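Conjugal transfer protein TRWB (Escherichia coli, PDB 1E9R) probably couples DNA processing to the secretion channel in bacterial conjugation, forming a hexameric ring that resembles ring helicases and F1-ATPase. Local coordinates at residues Lys113-Phe118 and Ser260-Val265; Tyr125-Tyr130 and Thr157-Ala162; Ala147-Leu152 and Ser204-Ser209; Phe173-Ile178 and Arg185-Gly190. All blocks are in the same frame, centred on the assembly; numbering follows the deposited sequence.

Contact 1. Residues Lys113-Phe118 and Ser260-Val265; sequences KGWSFF and SAWVDV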
loop_
_atom_site.group_PDB
_atom_site.type_symbol
_atom_site.label_atom_id
_atom_site.label_comp_id
_atom_site.label_asym_id
_atom_site.label_seq_id
_atom_site.Cartn_x
_atom_site.Cartn_y
_atom_site.Cartn_z
ATOM N N LYS B 113 -30.379 24.339 25.636
ATOM C CA LYS B 113 -31.707 23.738 25.657
ATOM C C LYS B 113 -31.491 22.313 26.172
ATOM O O LYS B 113 -30.351 21.824 26.199
ATOM C CB LYS B 113 -32.292 23.681 24.248
ATOM C CG LYS B 113 -32.321 25.012 23.525
ATOM C CD LYS B 113 -33.417 25.920 24.037
ATOM C CE LYS B 113 -34.785 25.296 23.830
ATOM N NZ LYS B 113 -35.876 26.193 24.314
ATOM N N GLY B 114 -32.570 21.654 26.594
ATOM C CA GLY B 114 -32.459 20.286 27.082
ATOM C C GLY B 114 -32.617 19.364 25.895
ATOM O O GLY B 114 -33.448 19.641 25.030
ATOM N N TRP B 115 -31.854 18.270 25.835
ATOM C CA TRP B 115 -31.947 17.387 24.673
ATOM C C TRP B 115 -31.343 15.997 24.852
ATOM O O TRP B 115 -30.468 15.789 25.695
ATOM C CB TRP B 115 -31.254 18.078 23.484
ATOM C CG TRP B 115 -31.199 17.268 22.207
ATOM C CD1 TRP B 115 -32.104 17.281 21.182
ATOM C CD2 TRP B 115 -30.171 16.343 21.823
ATOM N NE1 TRP B 115 -31.702 16.428 20.181
ATOM C CE2 TRP B 115 -30.520 15.837 20.550
ATOM C CE3 TRP B 115 -28.989 15.889 22.434
ATOM C CZ2 TRP B 115 -29.726 14.901 19.872
ATOM C CZ3 TRP B 115 -28.204 14.958 21.761
ATOM C CH2 TRP B 115 -28.579 14.477 20.491
ATOM N N SER B 116 -31.824 15.059 24.036
ATOM C CA SER B 116 -31.332 13.677 23.999
ATOM C C SER B 116 -31.809 13.231 22.634
ATOM O O SER B 116 -32.829 13.725 22.163
ATOM C CB SER B 116 -31.987 12.797 25.063
ATOM O OG SER B 116 -33.204 12.235 24.582
ATOM N N PHE B 117 -31.107 12.302 21.997
ATOM C CA PHE B 117 -31.531 11.883 20.677
ATOM C C PHE B 117 -32.942 11.313 20.660
ATOM O O PHE B 117 -33.556 11.213 19.601
ATOM C CB PHE B 117 -30.535 10.889 20.063
ATOM C CG PHE B 117 -30.659 9.486 20.577
ATOM C CD1 PHE B 117 -30.048 9.106 21.758
ATOM C CD2 PHE B 117 -31.375 8.537 19.861
ATOM C CE1 PHE B 117 -30.150 7.793 22.215
ATOM C CE2 PHE B 117 -31.482 7.229 20.312
ATOM C CZ PHE B 117 -30.868 6.857 21.490
ATOM N N PHE B 118 -33.473 10.957 21.825
ATOM C CA PHE B 118 -34.831 10.421 21.879
ATOM C C PHE B 118 -35.826 11.413 21.274
ATOM O O PHE B 118 -36.815 11.021 20.650
ATOM C CB PHE B 118 -35.251 10.116 23.324
ATOM C CG PHE B 118 -34.738 8.804 23.850
ATOM C CD1 PHE B 118 -35.339 7.611 23.475
ATOM C CD2 PHE B 118 -33.650 8.759 24.717
ATOM C CE1 PHE B 118 -34.865 6.378 23.956
ATOM C CE2 PHE B 118 -33.168 7.533 25.207
ATOM C CZ PHE B 118 -33.779 6.339 24.823
ATOM N N SER B 260 -20.489 16.194 16.916
ATOM C CA SER B 260 -20.618 15.455 15.661
ATOM C C SER B 260 -22.046 14.916 15.558
ATOM O O SER B 260 -22.644 14.923 14.491
ATOM C CB SER B 260 -19.630 14.281 15.605
ATOM O OG SER B 260 -18.294 14.742 15.616
ATOM N N ALA B 261 -22.593 14.444 16.666
ATOM C CA ALA B 261 -23.950 13.929 16.645
ATOM C C ALA B 261 -24.928 15.019 16.222
ATOM O O ALA B 261 -25.800 14.797 15.379
ATOM C CB ALA B 261 -24.331 13.404 18.023
ATOM N N TRP B 262 -24.793 16.201 16.811
ATOM C CA TRP B 262 -25.702 17.283 16.481
ATOM C C TRP B 262 -25.607 17.667 15.017
ATOM O O TRP B 262 -26.626 17.746 14.318
ATOM C CB TRP B 262 -25.445 18.508 17.372
ATOM C CG TRP B 262 -25.943 18.328 18.791
ATOM C CD1 TRP B 262 -27.030 17.600 19.195
ATOM C CD2 TRP B 262 -25.373 18.889 19.979
ATOM N NE1 TRP B 262 -27.166 17.672 20.557
ATOM C CE2 TRP B 262 -26.163 18.455 21.065
ATOM C CE3 TRP B 262 -24.270 19.714 20.232
ATOM C CZ2 TRP B 262 -25.883 18.818 22.392
ATOM C CZ3 TRP B 262 -23.990 20.078 21.555
ATOM C CH2 TRP B 262 -24.795 19.626 22.616
ATOM N N VAL B 263 -24.386 17.899 14.547
ATOM C CA VAL B 263 -24.198 18.258 13.149
ATOM C C VAL B 263 -24.864 17.230 12.225
ATOM O O VAL B 263 -25.532 17.591 11.256
ATOM C CB VAL B 263 -22.707 18.361 12.800
ATOM C CG1 VAL B 263 -22.536 18.563 11.304
ATOM C CG2 VAL B 263 -22.077 19.505 13.573
ATOM N N ASP B 264 -24.693 15.949 12.538
ATOM C CA ASP B 264 -25.276 14.893 11.724
ATOM C C ASP B 264 -26.794 14.882 11.840
ATOM O O ASP B 264 -27.490 14.596 10.866
ATOM C CB ASP B 264 -24.714 13.525 12.126
ATOM C CG ASP B 264 -24.975 12.473 11.078
ATOM O OD1 ASP B 264 -24.247 12.487 10.065
ATOM O OD2 ASP B 264 -25.903 11.654 11.248
ATOM N N VAL B 265 -27.313 15.187 13.027
ATOM C CA VAL B 265 -28.756 15.227 13.202
ATOM C C VAL B 265 -29.306 16.264 12.239
ATOM O O VAL B 265 -30.322 16.033 11.590
ATOM C CB VAL B 265 -29.160 15.627 14.631
ATOM C CG1 VAL B 265 -30.670 15.875 14.692
ATOM C CG2 VAL B 265 -28.768 14.530 15.604
#
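W115 presents a face of its indole to the edge of W262, and the side chain can be traced outward from its backbone. CB points toward helix 252-269, and a CG anti to the backbone N (chi1 177°) swings the ring out from the loop toward the side chains of that helix. In the five-membered ring NE1 looks elsewhere, bonding to the carboxylate of E120, while CD2 at the ring junction already lies 3.5 Å from W262 NE1. Further out the two indoles close up: CE3 is 3.2 Å and CZ3 3.1 Å from W262 NE1, and CH2 is 3.7 Å from W262 CD1. This is a T-shaped (edge-to-face) pair, planes at 70° and centroids 4.3 Å apart, with the pyrrole edge of W262 over the benzo ring of W115. It joins the loop after strand 103-105, an outermost strand within this chain of the large mixed sheet in this P-loop NTPase-type domain, to helix 252-269. On the opposite face the backbone N of F117 lies above the ring, offset toward its rim. CZ2 meets V265 CG2 obliquely, at 4.4 Å; V265 is one helical turn on from W262.

Contact 2. Residues Tyr125-Tyr130 and Thr157-Ala162; sequences YDWQRY and TAKKLA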
loop_
_atom_site.group_PDB
_atom_site.type_symbol
_atom_site.label_atom_id
_atom_site.label_comp_id
_atom_site.label_asym_id
_atom_site.label_seq_id
_atom_site.Cartn_x
_atom_site.Cartn_y
_atom_site.Cartn_z
ATOM N N TYR B 125 -38.125 3.931 11.538
ATOM C CA TYR B 125 -36.843 3.988 10.850
ATOM C C TYR B 125 -35.903 5.073 11.383
ATOM O O TYR B 125 -34.747 5.158 10.960
ATOM C CB TYR B 125 -37.058 4.156 9.335
ATOM C CG TYR B 125 -37.416 5.557 8.868
ATOM C CD1 TYR B 125 -36.417 6.511 8.603
ATOM C CD2 TYR B 125 -38.755 5.929 8.675
ATOM C CE1 TYR B 125 -36.746 7.810 8.155
ATOM C CE2 TYR B 125 -39.096 7.221 8.229
ATOM C CZ TYR B 125 -38.089 8.156 7.972
ATOM O OH TYR B 125 -38.432 9.427 7.549
ATOM N N ASP B 126 -36.383 5.894 12.318
ATOM C CA ASP B 126 -35.547 6.951 12.880
ATOM C C ASP B 126 -34.552 6.431 13.898
ATOM O O ASP B 126 -33.593 7.122 14.231
ATOM C CB ASP B 126 -36.387 8.041 13.540
ATOM C CG ASP B 126 -37.145 8.861 12.544
ATOM O OD1 ASP B 126 -36.655 9.002 11.409
ATOM O OD2 ASP B 126 -38.222 9.378 12.896
ATOM N N TRP B 127 -34.773 5.222 14.406
ATOM C CA TRP B 127 -33.848 4.674 15.385
ATOM C C TRP B 127 -32.472 4.444 14.775
ATOM O O TRP B 127 -31.460 4.854 15.351
ATOM C CB TRP B 127 -34.384 3.375 15.983
ATOM C CG TRP B 127 -35.577 3.577 16.879
ATOM C CD1 TRP B 127 -36.867 3.230 16.613
ATOM C CD2 TRP B 127 -35.591 4.195 18.174
ATOM N NE1 TRP B 127 -37.684 3.590 17.658
ATOM C CE2 TRP B 127 -36.924 4.185 18.628
ATOM C CE3 TRP B 127 -34.602 4.757 18.992
ATOM C CZ2 TRP B 127 -37.297 4.717 19.866
ATOM C CZ3 TRP B 127 -34.975 5.284 20.224
ATOM C CH2 TRP B 127 -36.311 5.259 20.647
ATOM N N GLN B 128 -32.422 3.796 13.613
ATOM C CA GLN B 128 -31.136 3.558 12.959
ATOM C C GLN B 128 -30.583 4.878 12.420
ATOM O O GLN B 128 -29.383 5.163 12.473
ATOM C CB GLN B 128 -31.282 2.546 11.814
ATOM C CG GLN B 128 -30.022 2.432 10.931
ATOM C CD GLN B 128 -28.691 2.148 11.701
ATOM O OE1 GLN B 128 -28.649 2.097 12.946
ATOM N NE2 GLN B 128 -27.602 1.967 10.940
ATOM N N ARG B 129 -31.494 5.682 11.908
ATOM C CA ARG B 129 -31.173 6.974 11.355
ATOM C C ARG B 129 -30.362 7.834 12.332
ATOM O O ARG B 129 -29.342 8.414 11.967
ATOM C CB ARG B 129 -32.487 7.656 10.998
ATOM C CG ARG B 129 -32.371 8.843 10.117
ATOM C CD ARG B 129 -33.750 9.325 9.743
ATOM N NE ARG B 129 -33.669 10.611 9.067
ATOM C CZ ARG B 129 -34.683 11.456 8.935
ATOM N NH1 ARG B 129 -35.874 11.151 9.436
ATOM N NH2 ARG B 129 -34.495 12.613 8.313
ATOM N N TYR B 130 -30.804 7.910 13.582
ATOM C CA TYR B 130 -30.098 8.730 14.560
ATOM C C TYR B 130 -29.056 7.967 15.362
ATOM O O TYR B 130 -28.260 8.566 16.082
ATOM C CB TYR B 130 -31.098 9.466 15.473
ATOM C CG TYR B 130 -31.940 10.453 14.691
ATOM C CD1 TYR B 130 -31.379 11.627 14.196
ATOM C CD2 TYR B 130 -33.257 10.157 14.330
ATOM C CE1 TYR B 130 -32.099 12.478 13.347
ATOM C CE2 TYR B 130 -33.985 11.005 13.479
ATOM C CZ TYR B 130 -33.397 12.158 12.992
ATOM O OH TYR B 130 -34.086 12.981 12.132
ATOM N N THR B 157 -31.705 -1.205 22.515
ATOM C CA THR B 157 -31.830 -0.857 23.929
ATOM C C THR B 157 -32.709 0.376 24.078
ATOM O O THR B 157 -33.661 0.378 24.849
ATOM C CB THR B 157 -30.455 -0.563 24.568
ATOM O OG1 THR B 157 -29.631 -1.725 24.468
ATOM C CG2 THR B 157 -30.608 -0.193 26.039
ATOM N N ALA B 158 -32.384 1.424 23.327
ATOM C CA ALA B 158 -33.136 2.669 23.372
ATOM C C ALA B 158 -34.583 2.455 22.956
ATOM O O ALA B 158 -35.487 3.028 23.558
ATOM C CB ALA B 158 -32.483 3.706 22.471
ATOM N N LYS B 159 -34.803 1.634 21.934
ATOM C CA LYS B 159 -36.157 1.360 21.456
ATOM C C LYS B 159 -37.025 0.740 22.556
ATOM O O LYS B 159 -38.201 1.078 22.683
ATOM C CB LYS B 159 -36.114 0.418 20.253
ATOM C CG LYS B 159 -37.422 0.318 19.496
ATOM C CD LYS B 159 -37.377 -0.800 18.448
ATOM C CE LYS B 159 -36.243 -0.613 17.421
ATOM N NZ LYS B 159 -36.229 -1.691 16.370
ATOM N N LYS B 160 -36.442 -0.161 23.347
ATOM C CA LYS B 160 -37.164 -0.820 24.439
ATOM C C LYS B 160 -37.436 0.131 25.609
ATOM O O LYS B 160 -38.527 0.118 26.182
ATOM C CB LYS B 160 -36.388 -2.040 24.940
ATOM C CG LYS B 160 -37.128 -2.831 26.009
ATOM C CD LYS B 160 -36.439 -4.161 26.332
ATOM C CE LYS B 160 -37.169 -4.911 27.445
ATOM N NZ LYS B 160 -36.565 -6.246 27.729
ATOM N N LEU B 161 -36.443 0.940 25.966
ATOM C CA LEU B 161 -36.598 1.918 27.035
ATOM C C LEU B 161 -37.738 2.878 26.677
ATOM O O LEU B 161 -38.562 3.229 27.522
ATOM C CB LEU B 161 -35.299 2.702 27.230
ATOM C CG LEU B 161 -34.159 1.945 27.906
ATOM C CD1 LEU B 161 -32.908 2.793 27.879
ATOM C CD2 LEU B 161 -34.542 1.608 29.340
ATOM N N ALA B 162 -37.783 3.303 25.419
ATOM C CA ALA B 162 -38.839 4.197 24.959
ATOM C C ALA B 162 -40.193 3.498 25.075
ATOM O O ALA B 162 -41.198 4.130 25.400
ATOM C CB ALA B 162 -38.587 4.605 23.518
#
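The indole of W127 lies with one face against K159, a helix-helix contact in the all-helical part that follows strand 103-105. Helices 126-134 and 141-163 run at 132° to each other, their local axes 11.0 Å apart, and the tryptophan spans the gap. Over its six-membered ring sits K159 CA, 3.9 Å from the centroid in a CH-pi contact. With CG anti to the backbone N (chi1 -167°) the lysine chain runs across the same face toward the pyrrole, K159 CG reaching 3.8 Å from W127 NE1, and bends at chi3 (-58°). Its NZ turns to a salt bridge with E156. On the same side, two alanines a turn apart meet the outer rim of the benzo ring obliquely, W127 CZ3 lying 3.7 Å from A158 CB. Replacing W127 by an alanine would probably open a gap between the helices and leave the aliphatic part of K159 without the surface it lies on. At the second alanine, W127 CH2 stands 3.7 Å from A162 CB.

Contact 3. Residues Ala147-Leu152 and Ser204-Ser209; sequences ASYGRL and SKALTS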
loop_
_atom_site.group_PDB
_atom_site.type_symbol
_atom_site.label_atom_id
_atom_site.label_comp_id
_atom_site.label_asym_id
_atom_site.label_seq_id
_atom_site.Cartn_x
_atom_site.Cartn_y
_atom_site.Cartn_z
ATOM N N ALA B 147 -18.623 -0.196 15.461
ATOM C CA ALA B 147 -19.632 0.855 15.580
ATOM C C ALA B 147 -20.963 0.260 15.162
ATOM O O ALA B 147 -22.006 0.571 15.724
ATOM C CB ALA B 147 -19.273 2.046 14.681
ATOM N N SER B 148 -20.903 -0.618 14.172
ATOM C CA SER B 148 -22.084 -1.282 13.660
ATOM C C SER B 148 -22.778 -2.060 14.774
ATOM O O SER B 148 -23.997 -1.988 14.925
ATOM C CB SER B 148 -21.679 -2.217 12.530
ATOM O OG SER B 148 -22.755 -3.055 12.154
ATOM N N TYR B 149 -21.995 -2.810 15.545
ATOM C CA TYR B 149 -22.526 -3.593 16.656
ATOM C C TYR B 149 -23.049 -2.617 17.701
ATOM O O TYR B 149 -24.059 -2.880 18.358
ATOM C CB TYR B 149 -21.421 -4.459 17.268
ATOM C CG TYR B 149 -20.857 -5.509 16.335
ATOM C CD1 TYR B 149 -21.687 -6.238 15.491
ATOM C CD2 TYR B 149 -19.488 -5.777 16.300
ATOM C CE1 TYR B 149 -21.172 -7.209 14.631
ATOM C CE2 TYR B 149 -18.963 -6.745 15.446
ATOM C CZ TYR B 149 -19.812 -7.458 14.613
ATOM O OH TYR B 149 -19.301 -8.410 13.757
ATOM N N GLY B 150 -22.350 -1.491 17.848
ATOM C CA GLY B 150 -22.760 -0.466 18.796
ATOM C C GLY B 150 -24.115 0.158 18.472
ATOM O O GLY B 150 -24.919 0.413 19.370
ATOM N N ARG B 151 -24.374 0.405 17.187
ATOM C CA ARG B 151 -25.639 0.984 16.765
ATOM C C ARG B 151 -26.742 -0.025 16.994
ATOM O O ARG B 151 -27.859 0.349 17.350
ATOM C CB ARG B 151 -25.586 1.389 15.289
ATOM C CG ARG B 151 -24.431 2.322 14.993
ATOM C CD ARG B 151 -24.606 3.175 13.750
ATOM N NE ARG B 151 -23.351 3.862 13.457
ATOM C CZ ARG B 151 -22.396 3.348 12.691
ATOM N NH1 ARG B 151 -22.578 2.159 12.134
ATOM N NH2 ARG B 151 -21.247 3.993 12.518
ATOM N N LEU B 152 -26.429 -1.305 16.785
ATOM C CA LEU B 152 -27.391 -2.388 17.004
ATOM C C LEU B 152 -27.772 -2.399 18.486
ATOM O O LEU B 152 -28.949 -2.390 18.831
ATOM C CB LEU B 152 -26.788 -3.748 16.637
ATOM C CG LEU B 152 -27.664 -4.925 17.093
ATOM C CD1 LEU B 152 -28.983 -4.929 16.327
ATOM C CD2 LEU B 152 -26.928 -6.229 16.885
ATOM N N SER B 204 -20.305 -12.941 21.503
ATOM C CA SER B 204 -19.915 -12.310 22.765
ATOM C C SER B 204 -18.920 -11.204 22.498
ATOM O O SER B 204 -18.962 -10.148 23.130
ATOM C CB SER B 204 -19.269 -13.327 23.713
ATOM O OG SER B 204 -20.232 -14.227 24.237
ATOM N N LYS B 205 -18.011 -11.471 21.570
ATOM C CA LYS B 205 -16.997 -10.510 21.192
ATOM C C LYS B 205 -17.675 -9.290 20.580
ATOM O O LYS B 205 -17.305 -8.137 20.854
ATOM C CB LYS B 205 -16.051 -11.140 20.186
ATOM C CG LYS B 205 -15.089 -10.156 19.593
ATOM C CD LYS B 205 -14.117 -10.841 18.663
ATOM C CE LYS B 205 -13.204 -9.810 18.007
ATOM N NZ LYS B 205 -12.243 -10.435 17.059
ATOM N N ALA B 206 -18.679 -9.555 19.749
ATOM C CA ALA B 206 -19.438 -8.493 19.110
ATOM C C ALA B 206 -20.100 -7.618 20.176
ATOM O O ALA B 206 -20.019 -6.395 20.110
ATOM C CB ALA B 206 -20.478 -9.089 18.189
ATOM N N LEU B 207 -20.737 -8.243 21.168
ATOM C CA LEU B 207 -21.395 -7.498 22.246
ATOM C C LEU B 207 -20.365 -6.643 22.972
ATOM O O LEU B 207 -20.593 -5.458 23.211
ATOM C CB LEU B 207 -22.043 -8.446 23.262
ATOM C CG LEU B 207 -23.333 -8.011 23.976
ATOM C CD1 LEU B 207 -23.430 -8.698 25.332
ATOM C CD2 LEU B 207 -23.357 -6.517 24.159
ATOM N N THR B 208 -19.237 -7.258 23.331
ATOM C CA THR B 208 -18.163 -6.558 24.027
ATOM C C THR B 208 -17.740 -5.338 23.235
ATOM O O THR B 208 -17.528 -4.267 23.805
ATOM C CB THR B 208 -16.920 -7.450 24.215
ATOM O OG1 THR B 208 -17.181 -8.443 25.207
ATOM C CG2 THR B 208 -15.748 -6.630 24.668
ATOM N N SER B 209 -17.608 -5.507 21.920
ATOM C CA SER B 209 -17.211 -4.403 21.049
ATOM C C SER B 209 -18.218 -3.263 21.078
ATOM O O SER B 209 -17.844 -2.090 21.153
ATOM C CB SER B 209 -17.041 -4.897 19.622
ATOM O OG SER B 209 -15.875 -5.679 19.535
#
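Y149 of helix 141-163 lays its phenol ring over A206 of helix 201-217. The methyl group stands almost exactly on the ring normal: A206 CB is 3.8 Å from the ring centroid and 4° off the perpendicular, a CH-pi contact over the centre of the face. Its distances to the six ring carbons are therefore nearly equal, with Y149 CE2 at 3.9 Å from A206 CB. The conformation behind this is simple. CG of Y149 lies anti to the carbonyl carbon (chi1 -64°), and a chi2 of -41° turns the ring broadside to the other helix. The root of the side chain packs as well, Y149 CB resting 3.7 Å from A206 O. One turn along helix 201-217, S209 CB lies 4.2 Å from Y149 CD2. The small side chains of A206 and S209 are consistent with the close approach of the backbones, Y149 CA and A206 CA being 6.3 Å apart.

Y149 OH is hydrogen-bonded to E145, one turn earlier on its own helix. F212 of the second subunit meets the Y149 ring and also packs on A206, so this small helix pair lies at a subunit interface of the hexamer. No hydrogen bond or salt bridge joins the two segments; they are held by apolar and CH-pi packing, and the polar end of the tyrosine is satisfied within its own helix.

Contact 4. Residues Phe173-Ile178 and Arg185-Gly190; sequences FHWTTI and RGFLEG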
loop_
_atom_site.group_PDB
_atom_site.type_symbol
_atom_site.label_atom_id
_atom_site.label_comp_id
_atom_site.label_asym_id
_atom_site.label_seq_id
_atom_site.Cartn_x
_atom_site.Cartn_y
_atom_site.Cartn_z
ATOM N N PHE B 173 -27.424 4.343 29.207
ATOM C CA PHE B 173 -26.009 4.188 29.476
ATOM C C PHE B 173 -25.742 3.047 30.455
ATOM O O PHE B 173 -24.735 2.349 30.332
ATOM C CB PHE B 173 -25.443 5.492 30.027
ATOM C CG PHE B 173 -23.953 5.481 30.225
ATOM C CD1 PHE B 173 -23.094 5.625 29.146
ATOM C CD2 PHE B 173 -23.409 5.371 31.500
ATOM C CE1 PHE B 173 -21.711 5.666 29.338
ATOM C CE2 PHE B 173 -22.023 5.412 31.705
ATOM C CZ PHE B 173 -21.176 5.561 30.625
ATOM N N HIS B 174 -26.637 2.853 31.422
ATOM C CA HIS B 174 -26.452 1.793 32.410
ATOM C C HIS B 174 -26.476 0.430 31.740
ATOM O O HIS B 174 -25.562 -0.382 31.882
ATOM C CB HIS B 174 -27.556 1.835 33.475
ATOM C CG HIS B 174 -27.553 0.641 34.383
ATOM N ND1 HIS B 174 -26.569 0.427 35.329
ATOM C CD2 HIS B 174 -28.360 -0.448 34.428
ATOM C CE1 HIS B 174 -26.769 -0.743 35.912
ATOM N NE2 HIS B 174 -27.848 -1.295 35.382
ATOM N N TRP B 175 -27.552 0.187 31.015
ATOM C CA TRP B 175 -27.728 -1.068 30.326
ATOM C C TRP B 175 -26.631 -1.375 29.326
ATOM O O TRP B 175 -26.064 -2.463 29.337
ATOM C CB TRP B 175 -29.080 -1.063 29.620
ATOM C CG TRP B 175 -30.220 -1.313 30.550
ATOM C CD1 TRP B 175 -31.270 -0.473 30.836
ATOM C CD2 TRP B 175 -30.415 -2.486 31.341
ATOM N NE1 TRP B 175 -32.102 -1.061 31.760
ATOM C CE2 TRP B 175 -31.600 -2.295 32.086
ATOM C CE3 TRP B 175 -29.698 -3.683 31.491
ATOM C CZ2 TRP B 175 -32.082 -3.259 32.969
ATOM C CZ3 TRP B 175 -30.177 -4.635 32.362
ATOM C CH2 TRP B 175 -31.359 -4.420 33.094
ATOM N N THR B 176 -26.327 -0.408 28.469
ATOM C CA THR B 176 -25.331 -0.615 27.434
ATOM C C THR B 176 -23.897 -0.719 27.901
ATOM O O THR B 176 -23.092 -1.310 27.201
ATOM C CB THR B 176 -25.398 0.483 26.320
ATOM O OG1 THR B 176 -25.180 1.781 26.884
ATOM C CG2 THR B 176 -26.742 0.454 25.622
ATOM N N THR B 177 -23.556 -0.173 29.066
ATOM C CA THR B 177 -22.161 -0.246 29.501
ATOM C C THR B 177 -21.915 -0.598 30.962
ATOM O O THR B 177 -20.795 -0.922 31.333
ATOM C CB THR B 177 -21.420 1.080 29.196
ATOM O OG1 THR B 177 -21.766 2.065 30.176
ATOM C CG2 THR B 177 -21.813 1.608 27.821
ATOM N N ILE B 178 -22.953 -0.547 31.790
ATOM C CA ILE B 178 -22.788 -0.839 33.213
ATOM C C ILE B 178 -23.377 -2.173 33.650
ATOM O O ILE B 178 -22.729 -2.929 34.363
ATOM C CB ILE B 178 -23.409 0.275 34.097
ATOM C CG1 ILE B 178 -22.809 1.635 33.738
ATOM C CG2 ILE B 178 -23.139 -0.023 35.559
ATOM C CD1 ILE B 178 -21.325 1.723 33.969
ATOM N N ARG B 185 -28.013 -9.071 28.461
ATOM C CA ARG B 185 -28.584 -10.130 27.634
ATOM C C ARG B 185 -30.064 -10.312 27.966
ATOM O O ARG B 185 -30.906 -10.391 27.078
ATOM C CB ARG B 185 -27.847 -11.445 27.886
ATOM C CG ARG B 185 -26.458 -11.540 27.274
ATOM C CD ARG B 185 -26.523 -12.295 25.965
ATOM N NE ARG B 185 -25.214 -12.502 25.354
ATOM C CZ ARG B 185 -24.214 -13.165 25.923
ATOM N NH1 ARG B 185 -24.364 -13.678 27.132
ATOM N NH2 ARG B 185 -23.062 -13.307 25.284
ATOM N N GLY B 186 -30.373 -10.377 29.256
ATOM C CA GLY B 186 -31.753 -10.547 29.675
ATOM C C GLY B 186 -32.617 -9.371 29.267
ATOM O O GLY B 186 -33.763 -9.545 28.836
ATOM N N PHE B 187 -32.072 -8.164 29.411
ATOM C CA PHE B 187 -32.809 -6.971 29.030
ATOM C C PHE B 187 -33.099 -7.025 27.535
ATOM O O PHE B 187 -34.189 -6.680 27.086
ATOM C CB PHE B 187 -32.010 -5.712 29.337
ATOM C CG PHE B 187 -32.757 -4.458 29.027
ATOM C CD1 PHE B 187 -33.749 -3.998 29.882
ATOM C CD2 PHE B 187 -32.520 -3.767 27.846
ATOM C CE1 PHE B 187 -34.500 -2.869 29.569
ATOM C CE2 PHE B 187 -33.263 -2.637 27.518
ATOM C CZ PHE B 187 -34.256 -2.187 28.383
ATOM N N LEU B 188 -32.112 -7.470 26.766
ATOM C CA LEU B 188 -32.262 -7.570 25.317
ATOM C C LEU B 188 -33.250 -8.630 24.855
ATOM O O LEU B 188 -33.731 -8.572 23.719
ATOM C CB LEU B 188 -30.908 -7.816 24.659
ATOM C CG LEU B 188 -30.022 -6.574 24.642
ATOM C CD1 LEU B 188 -28.654 -6.931 24.088
ATOM C CD2 LEU B 188 -30.695 -5.483 23.805
ATOM N N GLU B 189 -33.549 -9.603 25.715
ATOM C CA GLU B 189 -34.513 -10.638 25.346
ATOM C C GLU B 189 -35.790 -9.933 24.906
ATOM O O GLU B 189 -36.245 -8.992 25.553
ATOM C CB GLU B 189 -34.820 -11.548 26.531
ATOM C CG GLU B 189 -33.806 -12.641 26.777
ATOM C CD GLU B 189 -34.021 -13.314 28.127
ATOM O OE1 GLU B 189 -35.195 -13.543 28.500
ATOM O OE2 GLU B 189 -33.019 -13.615 28.814
ATOM N N GLY B 190 -36.364 -10.374 23.798
ATOM C CA GLY B 190 -37.573 -9.735 23.326
ATOM C C GLY B 190 -37.299 -8.675 22.275
ATOM O O GLY B 190 -38.224 -8.190 21.620
#
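W175 and F187 stack face to face. The phenyl ring lies over the five-membered ring of the indole, centroids 4.0 Å apart and planes inclined by 20°, so the rings are near to parallel but not quite. The closest atoms are W175 CE2 and F187 CD1 at 3.5 Å, and F187 CE1 reaches W175 NE1 at 3.7 Å. A CH-pi contact continues the stack on the same indole face: F187 CB sits 3.8 Å from the centroid of the six-membered ring, so the phenylalanine covers both rings of the tryptophan. With CB over the benzo ring, a CG anti to the backbone N (chi1 -177°) carries the phenyl out across the five-membered ring.

These residues join helices 169-178 and 181-188, which follow each other in the all-helical part of the chain with only a short connection between them. An alanine in place of W175 would probably leave the phenyl face of F187 without its stacking partner and loosen the union of the two helices.

Polar and charged contacts lie around the stack. W175 NE1 makes a weak hydrogen bond to E171, and K160 of helix 141-163 has a cation-pi contact with F187. Within helix 169-178, T177 OG1 donates to F173 O at 3.0 Å; the backbone N of T177 reaches the same oxygen from the opposite face of the carbonyl plane.

In the fold
Contacts 2, 3 and 4 sit in the helical part of the chain, their centres 12 to 16 Å apart, while contact 1 joins that part to helix 252-269, its centre 14 Å from that of contact 2 and 22 Å from those of contacts 3 and 4. Its two segments enclose the others along the sequence. Helix 141-163 serves contacts 2 and 3, whose segments alternate; contact 4 comes between the halves of contact 3. F117 and F118 pack on A158, tying contact 1 to contact 2, and T157 on F187, tying contact 2 to contact 4. Contacts 2 and 3 touch the second subunit and contacts 3 and 4 the third, so these helices also join the hexamer's subunit interfaces.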